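Local coordinates for DegV family protein (Eubacterium eligens, PDB 3FDJ), which is of unknown function but belongs to the DegV family, members of which bind fatty acids, so it probably binds a lipid of that kind, at residues A[12-17]-A[124-129]; A[34-37]-A[41-44]; A[99-104]-A[108-113]; A[130-135]-A[143-148]; A[226-231]-A[238-243]. All blocks are in the same frame, centred on the assembly; numbering follows the deposited sequence.

Contact 1: A[12-17]-A[124-129]; sequences CDIKEL and IILEQL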
# COMPACT_ATOMS: atom_id res chain seq x y z
N CYS A 12 -2.12 2.39 -3.20
CA CYS A 12 -0.90 1.98 -3.90
C CYS A 12 0.14 3.11 -4.02
O CYS A 12 1.28 2.86 -4.42
CB CYS A 12 -1.23 1.42 -5.28
SG CYS A 12 -1.71 2.65 -6.46
N ASP A 13 -0.27 4.33 -3.68
CA ASP A 13 0.61 5.53 -3.64
C ASP A 13 1.04 6.09 -5.01
O ASP A 13 1.70 7.13 -5.06
CB ASP A 13 1.89 5.32 -2.79
CG ASP A 13 1.60 4.80 -1.36
OD1 ASP A 13 0.80 5.45 -0.64
OD2 ASP A 13 2.24 3.78 -0.95
N ILE A 14 0.67 5.43 -6.11
CA ILE A 14 1.14 5.83 -7.44
C ILE A 14 -0.03 6.19 -8.34
O ILE A 14 -1.17 5.78 -8.08
CB ILE A 14 2.05 4.77 -8.11
CG1 ILE A 14 1.33 3.44 -8.31
CG2 ILE A 14 3.29 4.56 -7.24
CD1 ILE A 14 2.02 2.48 -9.28
N LYS A 15 0.28 6.99 -9.35
CA LYS A 15 -0.71 7.48 -10.31
C LYS A 15 -0.43 7.02 -11.74
O LYS A 15 -1.31 7.15 -12.60
CB LYS A 15 -0.77 9.00 -10.27
CG LYS A 15 -1.78 9.58 -9.29
CD LYS A 15 -1.23 9.75 -7.89
CE LYS A 15 -2.26 10.44 -6.97
NZ LYS A 15 -1.95 10.19 -5.53
N GLU A 16 0.77 6.51 -12.01
CA GLU A 16 1.16 6.01 -13.31
C GLU A 16 2.08 4.81 -13.19
O GLU A 16 2.73 4.58 -12.16
CB GLU A 16 1.88 7.11 -14.13
CG GLU A 16 3.26 7.51 -13.54
CD GLU A 16 4.03 8.50 -14.41
OE1 GLU A 16 3.76 8.59 -15.63
OE2 GLU A 16 4.92 9.20 -13.84
N LEU A 17 2.13 4.03 -14.26
CA LEU A 17 3.03 2.91 -14.38
C LEU A 17 3.57 3.06 -15.80
O LEU A 17 2.87 2.76 -16.77
CB LEU A 17 2.23 1.62 -14.24
CG LEU A 17 2.53 0.45 -13.30
CD1 LEU A 17 3.11 0.86 -11.98
CD2 LEU A 17 1.22 -0.36 -13.13
N ILE A 124 4.40 -3.56 -5.81
CA ILE A 124 5.13 -4.73 -6.30
C ILE A 124 4.21 -5.67 -7.11
O ILE A 124 4.61 -6.21 -8.14
CB ILE A 124 5.85 -5.45 -5.13
CG1 ILE A 124 7.08 -4.64 -4.74
CG2 ILE A 124 6.27 -6.87 -5.52
CD1 ILE A 124 7.97 -5.27 -3.64
N ILE A 125 3.00 -5.87 -6.64
CA ILE A 125 2.02 -6.67 -7.39
C ILE A 125 1.76 -6.04 -8.78
O ILE A 125 1.84 -6.72 -9.80
CB ILE A 125 0.72 -6.85 -6.59
CG1 ILE A 125 1.01 -7.70 -5.36
CG2 ILE A 125 -0.38 -7.49 -7.46
CD1 ILE A 125 -0.10 -7.69 -4.29
N LEU A 126 1.49 -4.75 -8.80
CA LEU A 126 1.22 -4.03 -10.06
C LEU A 126 2.39 -4.15 -11.02
O LEU A 126 2.18 -4.39 -12.22
CB LEU A 126 0.91 -2.57 -9.77
CG LEU A 126 -0.45 -2.32 -9.17
CD1 LEU A 126 -0.49 -0.95 -8.51
CD2 LEU A 126 -1.54 -2.43 -10.26
N GLU A 127 3.61 -4.01 -10.50
CA GLU A 127 4.78 -4.14 -11.34
C GLU A 127 4.98 -5.55 -11.90
O GLU A 127 5.51 -5.71 -13.00
CB GLU A 127 6.04 -3.68 -10.61
CG GLU A 127 6.08 -2.17 -10.33
CD GLU A 127 7.36 -1.76 -9.65
OE1 GLU A 127 8.40 -2.43 -9.92
OE2 GLU A 127 7.36 -0.79 -8.88
N GLN A 128 4.59 -6.56 -11.14
CA GLN A 128 4.70 -7.92 -11.62
C GLN A 128 3.66 -8.22 -12.69
O GLN A 128 3.95 -8.93 -13.66
CB GLN A 128 4.62 -8.93 -10.48
CG GLN A 128 4.92 -10.35 -10.92
CD GLN A 128 6.33 -10.58 -11.42
OE1 GLN A 128 7.25 -9.79 -11.18
NE2 GLN A 128 6.51 -11.69 -12.12
N LEU A 129 2.46 -7.66 -12.53
CA LEU A 129 1.41 -7.76 -13.54
C LEU A 129 1.93 -7.13 -14.83
O LEU A 129 1.84 -7.73 -15.92
CB LEU A 129 0.13 -7.08 -13.09
CG LEU A 129 -0.65 -7.80 -11.97
CD1 LEU A 129 -1.74 -6.87 -11.42
CD2 LEU A 129 -1.19 -9.15 -12.49
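Leu126 turns its CG to the side of its own backbone N, anti to the carbonyl carbon (chi1 -74°), which directs the side chain, CB first and then the CD1 methyl, at the loop 12-17. Leu17 answers with a first torsion of -128°, well off a staggered position, and its CD2 lies 4.0 Å from Leu126 CB; the two leucine side chains cross at about a right angle. Further out, the CD1 branch of Leu126 meets two residues at the start of the loop. Cys12 touches it with CB, 4.1 Å from Leu126 CD1, while Ile14 reaches the same methyl with its tip, Ile14 CD1 standing 4.3 Å from Leu126 CD1. The loop thus bends round a single leucine, which is met at its base by Leu17 and at its end by Cys12 and Ile14. Within the loop, the sulfur of Cys12 accepts a weak hydrogen bond from Ile14 N, with 3.7 Å between Ile14 N and Cys12 SG. Behind Leu126 lie Ala8 of strand 5-9 and Val81 of strand 77-82, so the loop that follows strand 5-9 and the helix both lie against the parallel strands 5-9 and 77-82. The next residue, Glu127, forms salt bridges with Arg123, Lys225 and Arg227. No hydrogen bond joins the two segments. All the touching residues are buried and only hydrocarbon groups meet, which implies that the loop is held to the helix by shape and by exclusion of water rather than by directed bonds.

Contact 2: A[34-37]-A[41-44]; sequences EEFC and QLDI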
# COMPACT_ATOMS: atom_id res chain seq x y z
N GLU A 34 -14.13 18.86 6.36
CA GLU A 34 -13.48 18.85 5.05
C GLU A 34 -13.26 17.42 4.56
O GLU A 34 -13.02 16.53 5.37
CB GLU A 34 -12.14 19.61 5.11
CG GLU A 34 -11.34 19.53 3.80
CD GLU A 34 -10.23 20.56 3.63
OE1 GLU A 34 -9.97 21.37 4.55
OE2 GLU A 34 -9.61 20.56 2.53
N GLU A 35 -13.40 17.22 3.24
CA GLU A 35 -13.10 15.95 2.59
C GLU A 35 -11.82 16.09 1.79
O GLU A 35 -11.67 17.03 1.01
CB GLU A 35 -14.21 15.54 1.62
CG GLU A 35 -15.34 14.70 2.22
CD GLU A 35 -15.92 13.68 1.22
OE1 GLU A 35 -15.80 13.88 -0.02
OE2 GLU A 35 -16.50 12.67 1.67
N PHE A 36 -10.90 15.16 1.99
CA PHE A 36 -9.65 15.14 1.24
C PHE A 36 -9.70 13.93 0.34
O PHE A 36 -9.75 12.80 0.81
CB PHE A 36 -8.44 15.04 2.17
CG PHE A 36 -8.35 16.13 3.20
CD1 PHE A 36 -9.05 16.03 4.39
CD2 PHE A 36 -7.55 17.25 2.97
CE1 PHE A 36 -8.96 17.03 5.35
CE2 PHE A 36 -7.46 18.26 3.92
CZ PHE A 36 -8.17 18.14 5.13
N CYS A 37 -9.72 14.16 -0.97
CA CYS A 37 -9.77 13.08 -1.94
C CYS A 37 -8.33 12.75 -2.35
O CYS A 37 -7.55 13.65 -2.69
CB CYS A 37 -10.60 13.53 -3.13
SG CYS A 37 -10.72 12.29 -4.37
N GLN A 41 -4.97 16.14 -7.00
CA GLN A 41 -5.12 17.50 -6.48
C GLN A 41 -4.70 17.62 -5.02
O GLN A 41 -4.58 18.73 -4.51
CB GLN A 41 -6.58 17.95 -6.60
CG GLN A 41 -7.17 17.80 -7.98
CD GLN A 41 -6.39 18.60 -8.98
OE1 GLN A 41 -5.78 18.04 -9.90
NE2 GLN A 41 -6.37 19.92 -8.79
N LEU A 42 -4.48 16.50 -4.33
CA LEU A 42 -4.29 16.54 -2.88
C LEU A 42 -2.97 17.15 -2.40
O LEU A 42 -1.87 16.72 -2.80
CB LEU A 42 -4.45 15.13 -2.29
CG LEU A 42 -4.47 15.03 -0.77
CD1 LEU A 42 -5.56 15.88 -0.18
CD2 LEU A 42 -4.64 13.55 -0.38
N ASP A 43 -3.08 18.13 -1.50
CA ASP A 43 -1.93 18.71 -0.83
C ASP A 43 -1.77 17.97 0.51
O ASP A 43 -2.40 18.29 1.50
CB ASP A 43 -2.13 20.22 -0.60
CG ASP A 43 -0.95 20.87 0.14
OD1 ASP A 43 -0.11 20.15 0.72
OD2 ASP A 43 -0.87 22.11 0.14
N ILE A 44 -0.91 16.96 0.49
CA ILE A 44 -0.80 16.05 1.64
C ILE A 44 -0.18 16.76 2.83
O ILE A 44 -0.61 16.55 3.95
CB ILE A 44 0.01 14.80 1.27
CG1 ILE A 44 -0.82 13.91 0.35
CG2 ILE A 44 0.43 14.03 2.52
CD1 ILE A 44 -0.03 12.89 -0.42
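Leu42 meets Phe36 and Cys37 across the short connection between them, and two kinds of contact are made. The apolar one belongs to Leu42 CD1, which sits 3.8 Å from Phe36 CB and 4.0 Å from Phe36 CD2, at the edge of the ring and near its plane, with the two side chains crossing at about a right angle. One ring face of Phe36 is taken by Glu34 CG, two residues back in the same segment, 3.7 Å above the plane toward the rim. The second kind is packing against a backbone carbonyl: Leu42 CB lies 3.5 Å from Cys37 O and Leu42 CD2 lies 3.7 Å from it. Replacing Leu42 by an alanine would probably open a gap beside the Phe36 ring edge and leave that ring freer to shift. Polar bonds run outside this pair: Asp43, at the N-cap of the next helix, bonds through OD1 to Arg46 N, and Glu34 makes a salt bridge with Arg46. Strand 35-37 pairs antiparallel with strand 21-30, and Phe36 also packs on Met47 and Ile50, placing the contact where the loop after that strand leads into helix 44-52.

Contact 3: A[99-104]-A[108-113]; sequences AVYLEE and AKVRVI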
# COMPACT_ATOMS: atom_id res chain seq x y z
N ALA A 99 -19.12 -6.64 -10.68
CA ALA A 99 -20.41 -7.27 -10.93
C ALA A 99 -21.22 -6.48 -11.95
O ALA A 99 -21.83 -7.06 -12.87
CB ALA A 99 -21.18 -7.42 -9.62
N VAL A 100 -21.29 -5.17 -11.74
CA VAL A 100 -21.99 -4.29 -12.66
C VAL A 100 -21.27 -4.27 -14.01
O VAL A 100 -21.91 -4.34 -15.08
CB VAL A 100 -22.08 -2.86 -12.07
CG1 VAL A 100 -22.61 -1.88 -13.13
CG2 VAL A 100 -22.98 -2.87 -10.78
N TYR A 101 -19.96 -4.19 -13.98
CA TYR A 101 -19.17 -4.10 -15.24
C TYR A 101 -19.39 -5.33 -16.14
O TYR A 101 -19.61 -5.22 -17.34
CB TYR A 101 -17.70 -3.90 -14.92
CG TYR A 101 -16.87 -3.48 -16.11
CD1 TYR A 101 -16.87 -2.15 -16.53
CD2 TYR A 101 -16.07 -4.40 -16.79
CE1 TYR A 101 -16.10 -1.75 -17.63
CE2 TYR A 101 -15.30 -4.01 -17.88
CZ TYR A 101 -15.32 -2.68 -18.28
OH TYR A 101 -14.57 -2.27 -19.35
N LEU A 102 -19.38 -6.51 -15.54
CA LEU A 102 -19.62 -7.74 -16.29
C LEU A 102 -21.04 -7.84 -16.83
O LEU A 102 -21.28 -8.53 -17.82
CB LEU A 102 -19.24 -8.95 -15.46
CG LEU A 102 -17.75 -9.04 -15.11
CD1 LEU A 102 -17.52 -10.29 -14.29
CD2 LEU A 102 -16.78 -8.99 -16.30
N GLU A 103 -21.99 -7.13 -16.23
CA GLU A 103 -23.34 -7.07 -16.79
C GLU A 103 -23.46 -6.04 -17.91
O GLU A 103 -24.51 -5.96 -18.56
CB GLU A 103 -24.35 -6.77 -15.68
CG GLU A 103 -24.45 -7.91 -14.69
CD GLU A 103 -25.54 -7.72 -13.65
OE1 GLU A 103 -26.29 -6.71 -13.72
OE2 GLU A 103 -25.66 -8.60 -12.76
N GLU A 104 -22.39 -5.27 -18.11
CA GLU A 104 -22.33 -4.21 -19.13
C GLU A 104 -21.33 -4.48 -20.27
O GLU A 104 -21.37 -3.81 -21.31
CB GLU A 104 -22.03 -2.88 -18.44
CG GLU A 104 -23.21 -2.44 -17.58
CD GLU A 104 -23.08 -1.05 -16.96
OE1 GLU A 104 -21.98 -0.46 -16.96
OE2 GLU A 104 -24.11 -0.56 -16.45
N ALA A 108 -15.82 -9.07 -21.30
CA ALA A 108 -14.82 -8.61 -20.34
C ALA A 108 -14.39 -9.72 -19.40
O ALA A 108 -15.19 -10.58 -19.02
CB ALA A 108 -15.35 -7.44 -19.52
N LYS A 109 -13.12 -9.67 -19.03
CA LYS A 109 -12.56 -10.45 -17.93
C LYS A 109 -11.96 -9.49 -16.93
O LYS A 109 -11.14 -8.63 -17.31
CB LYS A 109 -11.44 -11.34 -18.45
CG LYS A 109 -11.91 -12.33 -19.47
CD LYS A 109 -10.82 -13.35 -19.81
CE LYS A 109 -10.14 -13.10 -21.13
NZ LYS A 109 -10.15 -14.39 -21.91
N VAL A 110 -12.36 -9.62 -15.67
CA VAL A 110 -11.89 -8.74 -14.63
C VAL A 110 -11.50 -9.56 -13.43
O VAL A 110 -12.30 -10.35 -12.93
CB VAL A 110 -13.00 -7.74 -14.21
CG1 VAL A 110 -12.47 -6.77 -13.14
CG2 VAL A 110 -13.52 -6.95 -15.45
N ARG A 111 -10.28 -9.38 -12.96
CA ARG A 111 -9.80 -10.09 -11.77
C ARG A 111 -9.54 -9.04 -10.73
O ARG A 111 -8.76 -8.11 -10.97
CB ARG A 111 -8.53 -10.88 -12.06
CG ARG A 111 -7.76 -11.29 -10.79
CD ARG A 111 -8.53 -12.29 -9.92
NE ARG A 111 -7.97 -12.35 -8.56
CZ ARG A 111 -6.84 -12.99 -8.21
NH1 ARG A 111 -6.46 -12.97 -6.94
NH2 ARG A 111 -6.10 -13.67 -9.08
N VAL A 112 -10.21 -9.17 -9.59
CA VAL A 112 -9.94 -8.30 -8.44
C VAL A 112 -9.00 -9.07 -7.52
O VAL A 112 -9.31 -10.20 -7.12
CB VAL A 112 -11.20 -7.87 -7.71
CG1 VAL A 112 -10.83 -6.92 -6.57
CG2 VAL A 112 -12.24 -7.20 -8.66
N ILE A 113 -7.86 -8.44 -7.22
CA ILE A 113 -6.79 -9.00 -6.38
C ILE A 113 -6.81 -8.31 -5.02
O ILE A 113 -6.52 -7.11 -4.92
CB ILE A 113 -5.39 -8.85 -7.00
CG1 ILE A 113 -5.34 -9.49 -8.38
CG2 ILE A 113 -4.32 -9.45 -6.05
CD1 ILE A 113 -4.07 -9.12 -9.15
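Leu102, Ala108 and Val110 bury the most surface here, and one methyl, Leu102 CD2, links all three. Leu102 holds CG beside its backbone N (chi1 -64°), a setting that carries CD2 from the last turn of the helix over the start of the strand. There CD2 comes 3.8 Å from Ala108 CB and 3.9 Å from Val110 CG2; it also approaches the backbone, with Leu102 CD2 3.5 Å from Ala108 O. Ala108 is small enough for its CB to fit between two residues of the helix, facing Leu102 on one hand and the Tyr101 ring on the other, where Ala108 CB is 3.8 Å from Tyr101 CE2. Val110 repeats this two residues later, its CG2 lying 3.8 Å from Tyr101 CD2 as well as near Leu102. The valine and the tyrosine side chains cross at about a right angle, and both methyls approach the ring obliquely. The far end of Tyr101 is fixed elsewhere: its OH hydrogen-bonds to Asp75 O, while its ring stacks with His105 and meets Phe72 edge-to-face. No hydrogen bond crosses between the segments. They flank the connection from helix 90-102 to strand 109-114, the second half of a beta-alpha-beta unit that begins with strand 77-82; the two strands run parallel, joined by backbone bonds such as that of Lys109 with Ile78, and helix 65-72 packs against Tyr101 through Leu69.

Contact 4: A[130-135]-A[143-148]; sequences QQMIEE and DGAIDA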
# COMPACT_ATOMS: atom_id res chain seq x y z
N GLN A 130 2.54 -5.95 -14.70
CA GLN A 130 3.11 -5.27 -15.85
C GLN A 130 4.17 -6.11 -16.54
O GLN A 130 4.14 -6.28 -17.76
CB GLN A 130 3.72 -3.93 -15.43
CG GLN A 130 4.55 -3.29 -16.54
CD GLN A 130 5.05 -1.92 -16.16
OE1 GLN A 130 4.92 -1.50 -15.01
NE2 GLN A 130 5.59 -1.20 -17.13
N GLN A 131 5.11 -6.65 -15.76
CA GLN A 131 6.16 -7.50 -16.31
C GLN A 131 5.60 -8.71 -17.09
O GLN A 131 6.07 -9.03 -18.19
CB GLN A 131 7.10 -7.99 -15.20
CG GLN A 131 8.31 -8.72 -15.75
CD GLN A 131 9.23 -9.19 -14.67
OE1 GLN A 131 9.69 -8.40 -13.84
NE2 GLN A 131 9.49 -10.50 -14.65
N MSE A 132 4.59 -9.37 -16.53
CA MSE A 132 4.01 -10.53 -17.20
C MSE A 132 3.26 -10.15 -18.47
O MSE A 132 3.35 -10.86 -19.49
CB MSE A 132 3.12 -11.33 -16.24
CG MSE A 132 3.94 -12.03 -15.18
SE MSE A 132 2.75 -13.24 -14.16
CE MSE A 132 2.08 -12.07 -13.14
N ILE A 133 2.57 -9.03 -18.44
CA ILE A 133 1.93 -8.49 -19.63
C ILE A 133 2.98 -8.19 -20.71
O ILE A 133 2.78 -8.54 -21.89
CB ILE A 133 1.10 -7.24 -19.30
CG1 ILE A 133 -0.10 -7.63 -18.45
CG2 ILE A 133 0.63 -6.51 -20.60
CD1 ILE A 133 -0.87 -6.45 -17.85
N GLU A 134 4.10 -7.59 -20.33
CA GLU A 134 5.16 -7.27 -21.27
C GLU A 134 5.85 -8.52 -21.82
O GLU A 134 6.37 -8.51 -22.94
CB GLU A 134 6.18 -6.34 -20.63
CG GLU A 134 5.59 -4.98 -20.31
CD GLU A 134 6.55 -4.07 -19.59
OE1 GLU A 134 7.51 -4.57 -18.96
OE2 GLU A 134 6.33 -2.84 -19.65
N GLU A 135 5.87 -9.58 -21.03
CA GLU A 135 6.40 -10.88 -21.46
C GLU A 135 5.45 -11.60 -22.44
O GLU A 135 5.84 -12.62 -23.00
CB GLU A 135 6.69 -11.77 -20.24
CG GLU A 135 7.94 -11.37 -19.47
CD GLU A 135 8.03 -11.98 -18.07
OE1 GLU A 135 7.07 -12.65 -17.62
OE2 GLU A 135 9.08 -11.77 -17.41
N ASP A 143 -3.52 -14.35 -14.30
CA ASP A 143 -4.50 -14.44 -13.22
C ASP A 143 -4.11 -15.58 -12.26
O ASP A 143 -4.24 -15.42 -11.07
CB ASP A 143 -5.88 -14.67 -13.82
CG ASP A 143 -7.00 -14.70 -12.78
OD1 ASP A 143 -6.82 -14.17 -11.67
OD2 ASP A 143 -8.07 -15.26 -13.09
N GLY A 144 -3.65 -16.70 -12.78
CA GLY A 144 -3.17 -17.82 -11.93
C GLY A 144 -1.86 -17.51 -11.22
O GLY A 144 -1.71 -17.75 -10.02
N ALA A 145 -0.94 -16.94 -11.96
CA ALA A 145 0.45 -16.84 -11.51
C ALA A 145 0.68 -15.75 -10.48
O ALA A 145 1.59 -15.87 -9.65
CB ALA A 145 1.38 -16.66 -12.70
N ILE A 146 -0.12 -14.69 -10.52
CA ILE A 146 0.10 -13.54 -9.65
C ILE A 146 -0.06 -13.95 -8.17
O ILE A 146 0.69 -13.49 -7.31
CB ILE A 146 -0.78 -12.32 -10.02
CG1 ILE A 146 -0.30 -11.08 -9.27
CG2 ILE A 146 -2.29 -12.58 -9.80
CD1 ILE A 146 1.14 -10.60 -9.69
N ASP A 147 -1.04 -14.81 -7.89
CA ASP A 147 -1.24 -15.28 -6.50
C ASP A 147 -0.07 -16.09 -5.96
O ASP A 147 0.27 -15.99 -4.78
CB ASP A 147 -2.54 -16.03 -6.37
CG ASP A 147 -3.70 -15.21 -6.82
OD1 ASP A 147 -4.31 -14.51 -5.97
OD2 ASP A 147 -3.95 -15.18 -8.05
N ALA A 148 0.57 -16.86 -6.82
CA ALA A 148 1.77 -17.59 -6.43
C ALA A 148 2.93 -16.64 -6.12
O ALA A 148 3.65 -16.81 -5.14
CB ALA A 148 2.16 -18.58 -7.54
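Met132, present as selenomethionine, fills the tight part of this helix-to-helix contact almost alone. Its CG sits beside the backbone N, anti to the carbonyl carbon, and the chain bends at the last torsion (chi3 -81°), which swings CE back toward Ile146. Met132 CE then lies 3.9 Å from Ile146 CD1, and the two side chains cross obliquely. The selenium itself faces the preceding residue, with Met132 SE 4.0 Å from Ala145 CB. Selenium and methyl therefore touch neighbouring positions on helix 139-150, and Met132 also packs on Ile142 one turn earlier. Inward, Ile146 continues the apolar layer to Ile125 and Leu129 of the first helix and to Ile113 of strand 109-114. The other flank of helix 120-134 is looser and polar. Gln130 NE2 gives a hydrogen bond to Glu134 OE2, 3.1 Å long, and Gln131 NE2 gives one of the same length to Glu135 OE2; each spans one helical turn and meets the carboxylate from above its plane. Glu134 and Glu135 are exposed to solvent. On the second helix, Asp143 and Asp147 both form salt bridges with Arg111, tying that helix to strand 109-114. Two consecutive helices, joined by a short loop and sealed by a few apolar side chains against one face of a sheet, form the outer helical layer of an alpha/beta fold.

Contact 5: A[226-231]-A[238-243]; sequences LRICHV and DKIADM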
# COMPACT_ATOMS: atom_id res chain seq x y z
N LEU A 226 12.73 -4.20 -4.13
CA LEU A 226 12.49 -3.51 -2.86
C LEU A 226 11.82 -2.17 -3.15
O LEU A 226 12.30 -1.40 -4.00
CB LEU A 226 13.83 -3.22 -2.16
CG LEU A 226 13.81 -2.29 -0.93
CD1 LEU A 226 13.07 -2.97 0.18
CD2 LEU A 226 15.27 -1.93 -0.54
N ARG A 227 10.72 -1.90 -2.47
CA ARG A 227 9.97 -0.65 -2.67
C ARG A 227 9.71 -0.05 -1.29
O ARG A 227 9.24 -0.74 -0.39
CB ARG A 227 8.64 -0.92 -3.42
CG ARG A 227 8.83 -1.42 -4.85
CD ARG A 227 9.47 -0.38 -5.74
NE ARG A 227 9.69 -0.85 -7.11
CZ ARG A 227 10.81 -1.36 -7.61
NH1 ARG A 227 11.92 -1.46 -6.89
NH2 ARG A 227 10.83 -1.71 -8.88
N ILE A 228 10.07 1.21 -1.11
CA ILE A 228 9.92 1.88 0.18
C ILE A 228 9.17 3.21 -0.03
O ILE A 228 9.63 4.06 -0.82
CB ILE A 228 11.29 2.21 0.81
CG1 ILE A 228 12.21 0.99 0.85
CG2 ILE A 228 11.10 2.86 2.21
CD1 ILE A 228 13.69 1.28 1.32
N CYS A 229 8.04 3.38 0.65
CA CYS A 229 7.37 4.67 0.69
C CYS A 229 7.50 5.29 2.08
O CYS A 229 7.75 4.58 3.07
CB CYS A 229 5.91 4.61 0.21
SG CYS A 229 4.85 4.00 1.40
N HIS A 230 7.44 6.61 2.12
CA HIS A 230 7.61 7.37 3.33
C HIS A 230 6.64 8.52 3.38
O HIS A 230 6.19 9.04 2.35
CB HIS A 230 9.05 7.88 3.46
CG HIS A 230 9.40 8.90 2.43
ND1 HIS A 230 9.14 10.24 2.59
CD2 HIS A 230 9.93 8.76 1.19
CE1 HIS A 230 9.52 10.89 1.51
NE2 HIS A 230 10.01 10.01 0.64
N VAL A 231 6.32 8.93 4.60
CA VAL A 231 5.47 10.07 4.87
C VAL A 231 6.36 11.14 5.47
O VAL A 231 6.61 11.15 6.69
CB VAL A 231 4.37 9.74 5.88
CG1 VAL A 231 3.42 10.94 6.02
CG2 VAL A 231 3.63 8.45 5.49
N ASP A 238 15.85 6.62 2.71
CA ASP A 238 17.15 6.54 2.05
C ASP A 238 18.15 5.74 2.89
O ASP A 238 18.91 4.96 2.34
CB ASP A 238 17.71 7.94 1.75
CG ASP A 238 17.02 8.63 0.58
OD1 ASP A 238 16.17 8.00 -0.12
OD2 ASP A 238 17.33 9.83 0.35
N LYS A 239 18.14 5.90 4.21
CA LYS A 239 19.02 5.09 5.08
C LYS A 239 18.73 3.59 4.97
O LYS A 239 19.64 2.78 4.92
CB LYS A 239 18.88 5.45 6.55
CG LYS A 239 19.44 6.75 6.97
CD LYS A 239 19.24 6.93 8.50
CE LYS A 239 19.60 8.31 8.92
NZ LYS A 239 19.39 8.50 10.38
N ILE A 240 17.45 3.25 4.95
CA ILE A 240 17.01 1.86 4.81
C ILE A 240 17.47 1.32 3.45
O ILE A 240 18.05 0.23 3.37
CB ILE A 240 15.49 1.74 4.95
CG1 ILE A 240 15.06 2.07 6.39
CG2 ILE A 240 15.03 0.31 4.56
CD1 ILE A 240 13.53 2.32 6.57
N ALA A 241 17.24 2.09 2.39
CA ALA A 241 17.64 1.66 1.06
C ALA A 241 19.15 1.41 1.01
O ALA A 241 19.60 0.41 0.44
CB ALA A 241 17.23 2.72 0.00
N ASP A 242 19.94 2.30 1.61
CA ASP A 242 21.40 2.14 1.63
C ASP A 242 21.82 0.87 2.38
O ASP A 242 22.72 0.14 1.95
CB ASP A 242 22.08 3.34 2.31
CG ASP A 242 22.21 4.55 1.38
OD1 ASP A 242 22.05 4.41 0.14
OD2 ASP A 242 22.46 5.67 1.90
N MSE A 243 21.17 0.63 3.53
CA MSE A 243 21.46 -0.54 4.33
C MSE A 243 21.20 -1.81 3.53
O MSE A 243 22.03 -2.74 3.55
CB MSE A 243 20.60 -0.54 5.60
CG MSE A 243 20.79 -1.74 6.49
SE MSE A 243 19.69 -3.31 6.04
CE MSE A 243 17.92 -2.77 6.67
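Ile228 of strand 226-230 reaches across to Ile240 and Ala241 of helix 234-248, inside the beta-alpha-beta unit that ends with the parallel strand 253-257. Along the helix, Asp238 comes first; its side chain touches Val255 of that last strand. Lys239 looks outward and forms a salt bridge with Asp205. Ile240 follows and makes the closest meeting: its CG2 lies 3.6 Å from Ile228 CD1, with the two side chains crossing at a slant. Ile228 reaches so far because CG1 sits beside its backbone N (chi1 -51°) and the chain beyond is extended, which puts CD1 at the helix surface. Ile240 packs as well on Ile271 and Leu273 of strand 271-276 and on Leu209 and Leu212 of helix 205-219. Next, Ala241 CB lies 4.0 Å from Ile228 CD1, and Ala241 N is nearer still, 3.8 Å from that methyl, so strand and helix can come close. Met243, present as selenomethionine, turns to Leu212 and Gln213. No hydrogen bond crosses between the segments, but on the strand Arg227 folds back to its neighbour: Arg227 NH1 gives a 2.9 Å hydrogen bond to Leu226 O, the donor standing 52° above the carbonyl plane.

How the contacts relate
Contacts 2 and 3 both lie along the chain within the loop closed by contact 1, and contacts 4 and 5 follow. Contacts 1 and 4 share helix 120-134, their centres 13 Å apart, and touch where Leu129 meets Ile146. Contact 3 adjoins both through Ile113 of strand 109-114, which packs on Leu129 and Ile146. Contacts 2 and 3 reach one mixed sheet, although their centres are 29 Å apart. Contact 5 belongs to the second sheet; its centre is about 36 Å from that of contact 3, across the chain's centre. Asp13 packs on Cys229 and Ile124 on Arg227, so contact 1 brings the part of the fold built on the first sheet against the part built on the second.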